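Local coordinates for malonyl CoA-acyl carrier protein transacylase (Synechocystis sp. PCC 6803 substr. Kazusa, PDB 4RR5), which transfers the malonyl group from malonyl-CoA to the acyl carrier protein, supplying malonyl-ACP for fatty acid biosynthesis, at residues G161-A164 against G165-I169; V242-R245 against E246-V249. All coordinates share one frame; numbering follows the deposited sequence.

Contact 1 (G161-A164 against G165-I169)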
loop_
_atom_site.group_PDB
_atom_site.type_symbol
_atom_site.label_atom_id
_atom_site.label_comp_id
_atom_site.label_asym_id
_atom_site.label_seq_id
_atom_site.Cartn_x
_atom_site.Cartn_y
_atom_site.Cartn_z
ATOM N N GLY A 161 -2.536 -0.903 17.543
ATOM C CA GLY A 161 -2.245 -1.541 18.811
ATOM C C GLY A 161 -3.401 -2.300 19.425
ATOM O O GLY A 161 -4.296 -2.784 18.718
ATOM N N THR A 162 -3.369 -2.413 20.750
ATOM C CA THR A 162 -4.402 -3.139 21.483
ATOM C C THR A 162 -5.741 -2.434 21.312
ATOM O O THR A 162 -5.783 -1.216 21.104
ATOM C CB THR A 162 -4.054 -3.268 22.990
ATOM O OG1 THR A 162 -4.030 -1.970 23.602
ATOM C CG2 THR A 162 -2.698 -3.937 23.164
ATOM N N VAL A 163 -6.830 -3.201 21.375
ATOM C CA VAL A 163 -8.173 -2.625 21.264
ATOM C C VAL A 163 -8.403 -1.564 22.333
ATOM O O VAL A 163 -8.774 -0.421 22.024
ATOM C CB VAL A 163 -9.277 -3.693 21.386
ATOM C CG1 VAL A 163 -10.654 -3.024 21.433
ATOM C CG2 VAL A 163 -9.194 -4.692 20.228
ATOM N N ALA A 164 -8.161 -1.953 23.584
ATOM C CA ALA A 164 -8.279 -1.050 24.726
ATOM C C ALA A 164 -7.478 0.240 24.522
ATOM O O ALA A 164 -8.023 1.337 24.662
ATOM C CB ALA A 164 -7.835 -1.758 25.995
ATOM N N GLY A 165 -6.198 0.102 24.171
ATOM C CA GLY A 165 -5.313 1.245 23.985
ATOM C C GLY A 165 -5.697 2.224 22.878
ATOM O O GLY A 165 -5.539 3.445 23.031
ATOM N N VAL A 166 -6.172 1.695 21.750
ATOM C CA VAL A 166 -6.508 2.538 20.610
ATOM C C VAL A 166 -7.803 3.291 20.879
ATOM O O VAL A 166 -7.928 4.470 20.539
ATOM C CB VAL A 166 -6.644 1.728 19.310
ATOM C CG1 VAL A 166 -7.049 2.642 18.166
ATOM C CG2 VAL A 166 -5.328 1.039 18.982
ATOM N N GLU A 167 -8.761 2.610 21.504
ATOM C CA GLU A 167 -9.990 3.260 21.963
ATOM C C GLU A 167 -9.714 4.417 22.946
ATOM O O GLU A 167 -10.451 5.411 22.973
ATOM C CB GLU A 167 -10.918 2.226 22.608
ATOM C CG GLU A 167 -11.464 1.186 21.635
ATOM C CD GLU A 167 -12.584 1.733 20.761
ATOM O OE1 GLU A 167 -13.129 0.963 19.946
ATOM O OE2 GLU A 167 -12.924 2.930 20.888
ATOM N N ALA A 168 -8.647 4.284 23.737
ATOM C CA ALA A 168 -8.279 5.286 24.732
ATOM C C ALA A 168 -7.891 6.606 24.084
ATOM O O ALA A 168 -8.559 7.627 24.275
ATOM C CB ALA A 168 -7.137 4.773 25.601
ATOM N N ILE A 169 -6.798 6.567 23.325
ATOM C CA ILE A 169 -6.304 7.724 22.589
ATOM C C ILE A 169 -7.423 8.376 21.773
ATOM O O ILE A 169 -7.480 9.608 21.671
ATOM C CB ILE A 169 -5.117 7.323 21.674
ATOM C CG1 ILE A 169 -3.880 7.031 22.526
ATOM C CG2 ILE A 169 -4.803 8.407 20.646
ATOM C CD1 ILE A 169 -2.612 6.898 21.729
#
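V166 lays its CG2 methyl against the carbonyl of T162, with CG2 3.1 Å from T162 O, and reaches on to the backbone of G161, where CG2 stands 3.7 Å from G161 N. Its chi1 of 178° points CG1 away from the backbone N and brings CG2 back to the strand end. The same V166 gives its amide to this carbonyl, V166 N to T162 O at 3.0 Å, so one carbonyl receives both a methyl and a hydrogen bond. T162 is the N-cap of helix 163-171. Its OG1, set between the backbone N and the carbonyl carbon (chi1 65°), accepts from G165 N at 3.1 Å, with an N-H...O angle of 144°. A valine here would probably leave G165 N without its side-chain acceptor and the first turn less firmly capped. G165 brings no side chain of its own, and a CB on it would collide with T162 OG1. The backbone angles of G161 likewise call for glycine, because a side chain would be jammed against the preceding carbonyl. One residue further along, E167 N donates almost straight to V163 O at 3.1 Å, while E167 CG lies alongside V163 CG1 at 4.3 Å. The joint passes through T162 alone from strand 156-161 into helix 163-171, whose V166 and I169 side chains pack on strands of the mixed sheet. The cap is thus an uncharged hydroxyl that takes up the amide of G165, while the carbonyl of the same residue makes the first helical bond, to V166 N.

Contact 2 (V242-R245 against E246-V249); sequences VRWR and ETMV
R243 O is gripped twice by T247: OG1 donates to it at 2.8 Å, arriving from above the carbonyl plane, and T247 N adds a weak bond of 3.1 Å to R243 O. With chi1 at -67°, T247 has OG1 beside its own backbone N and CG2 anti to that N, which sends the hydroxyl back to R243 and the methyl onto W244. T247 CG2 sits over one face of the indole, 4.1 Å from the centroid of the six-membered ring, in a CH-pi contact offset toward the rim. M248 comes obliquely to the five-membered ring as a Met-aromatic contact, its SD 4.3 Å from that centroid and its CE 3.5 Å from W244 CD1. These side chains gather at the first turn of helix 244-254, next to an inverse gamma turn centred on R243. W244 also bonds Y259 through NE1 and meets the ring of H87, next to S88, the active-site serine by similarity. The polar side of the turn is a side-on salt bridge: R243 NE reaches E246 OE1 at 2.7 Å, and R243 NH2 reaches E246 OE2 at 2.5 Å. Both oxygens lie close to the guanidinium plane, but the carboxylate is turned 36° against it. R243 NH1 is taken by the carbonyl of V219. Over one face of the R245 guanidinium lies E246 CG, 4.0 Å from R245 NH1, while R245 NE makes its salt bridge with D151 of strand 146-153.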
loop_
_atom_site.group_PDB
_atom_site.type_symbol
_atom_site.label_atom_id
_atom_site.label_comp_id
_atom_site.label_asym_id
_atom_site.label_seq_id
_atom_site.Cartn_x
_atom_site.Cartn_y
_atom_site.Cartn_z
ATOM N N VAL A 242 4.331 3.322 8.141
ATOM C CA VAL A 242 4.256 3.784 6.769
ATOM C C VAL A 242 4.418 5.309 6.727
ATOM O O VAL A 242 3.498 6.082 7.069
ATOM C CB VAL A 242 2.931 3.355 6.117
ATOM C CG1 VAL A 242 2.818 3.926 4.725
ATOM C CG2 VAL A 242 2.861 1.837 6.067
ATOM N N ARG A 243 5.611 5.724 6.320
ATOM C CA ARG A 243 5.970 7.130 6.244
ATOM C C ARG A 243 5.558 7.726 4.900
ATOM O O ARG A 243 6.404 8.143 4.103
ATOM C CB ARG A 243 7.464 7.267 6.483
ATOM C CG ARG A 243 7.859 6.516 7.744
ATOM C CD ARG A 243 9.341 6.382 7.918
ATOM N NE ARG A 243 9.981 7.684 7.809
ATOM C CZ ARG A 243 11.290 7.872 7.858
ATOM N NH1 ARG A 243 12.107 6.837 8.014
ATOM N NH2 ARG A 243 11.769 9.098 7.742
ATOM N N TRP A 244 4.249 7.762 4.649
ATOM C CA TRP A 244 3.767 8.173 3.338
ATOM C C TRP A 244 3.870 9.677 3.167
ATOM O O TRP A 244 4.223 10.152 2.087
ATOM C CB TRP A 244 2.333 7.716 3.087
ATOM C CG TRP A 244 1.991 7.882 1.654
ATOM C CD1 TRP A 244 1.230 8.871 1.099
ATOM C CD2 TRP A 244 2.456 7.076 0.571
ATOM N NE1 TRP A 244 1.183 8.721 -0.267
ATOM C CE2 TRP A 244 1.935 7.630 -0.617
ATOM C CE3 TRP A 244 3.263 5.937 0.488
ATOM C CZ2 TRP A 244 2.178 7.068 -1.873
ATOM C CZ3 TRP A 244 3.517 5.392 -0.761
ATOM C CH2 TRP A 244 2.976 5.960 -1.923
ATOM N N ARG A 245 3.583 10.428 4.225
ATOM C CA ARG A 245 3.768 11.880 4.190
ATOM C C ARG A 245 5.153 12.230 3.656
ATOM O O ARG A 245 5.283 12.970 2.681
ATOM C CB ARG A 245 3.562 12.494 5.581
ATOM C CG ARG A 245 3.842 14.004 5.648
ATOM C CD ARG A 245 3.719 14.589 7.070
ATOM N NE ARG A 245 4.570 13.936 8.071
ATOM C CZ ARG A 245 5.872 14.176 8.249
ATOM N NH1 ARG A 245 6.514 15.048 7.481
ATOM N NH2 ARG A 245 6.542 13.533 9.198
ATOM N N GLU A 246 6.178 11.664 4.284
ATOM C CA GLU A 246 7.566 11.888 3.884
ATOM C C GLU A 246 7.839 11.356 2.491
ATOM O O GLU A 246 8.770 11.797 1.816
ATOM C CB GLU A 246 8.533 11.229 4.872
ATOM C CG GLU A 246 8.591 11.875 6.252
ATOM C CD GLU A 246 9.386 11.039 7.240
ATOM O OE1 GLU A 246 8.809 10.115 7.842
ATOM O OE2 GLU A 246 10.597 11.287 7.412
ATOM N N THR A 247 7.041 10.390 2.062
ATOM C CA THR A 247 7.249 9.831 0.738
ATOM C C THR A 247 6.923 10.895 -0.301
ATOM O O THR A 247 7.701 11.132 -1.234
ATOM C CB THR A 247 6.406 8.578 0.525
ATOM O OG1 THR A 247 6.884 7.547 1.400
ATOM C CG2 THR A 247 6.533 8.109 -0.904
ATOM N N MET A 248 5.793 11.565 -0.094
ATOM C CA MET A 248 5.326 12.605 -1.001
ATOM C C MET A 248 6.244 13.832 -1.027
ATOM O O MET A 248 6.525 14.389 -2.096
ATOM C CB MET A 248 3.900 13.006 -0.623
ATOM C CG MET A 248 2.917 11.888 -0.871
ATOM S SD MET A 248 1.250 12.251 -0.367
ATOM C CE MET A 248 1.470 12.381 1.415
ATOM N N VAL A 249 6.714 14.244 0.145
ATOM C CA VAL A 249 7.636 15.368 0.242
ATOM C C VAL A 249 8.941 15.068 -0.485
ATOM O O VAL A 249 9.470 15.929 -1.198
ATOM C CB VAL A 249 7.952 15.723 1.707
ATOM C CG1 VAL A 249 8.866 16.934 1.768
ATOM C CG2 VAL A 249 6.674 15.977 2.488
#

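In the fold
Contacts 1 and 2 follow one another along the chain, neither nested nor crossed, and each lies where a strand gives way to a helix, without closing a long loop. G161-I169 comes first, where strand 156-161 of the mixed sheet, probably the ferredoxin-like small subdomain of this family, leads into helix 163-171. The chain then passes H188, an active-site residue by similarity, before V242-V249. There the weakly bonded strand 242-243 borders the same sheet beside strand 146-153, and helix 244-254 leads on toward strand 258-262 of the parallel sheet. The centres of contact 1 and contact 2 lie about 24 Å apart, and the two do not touch; the mixed sheet is what joins them.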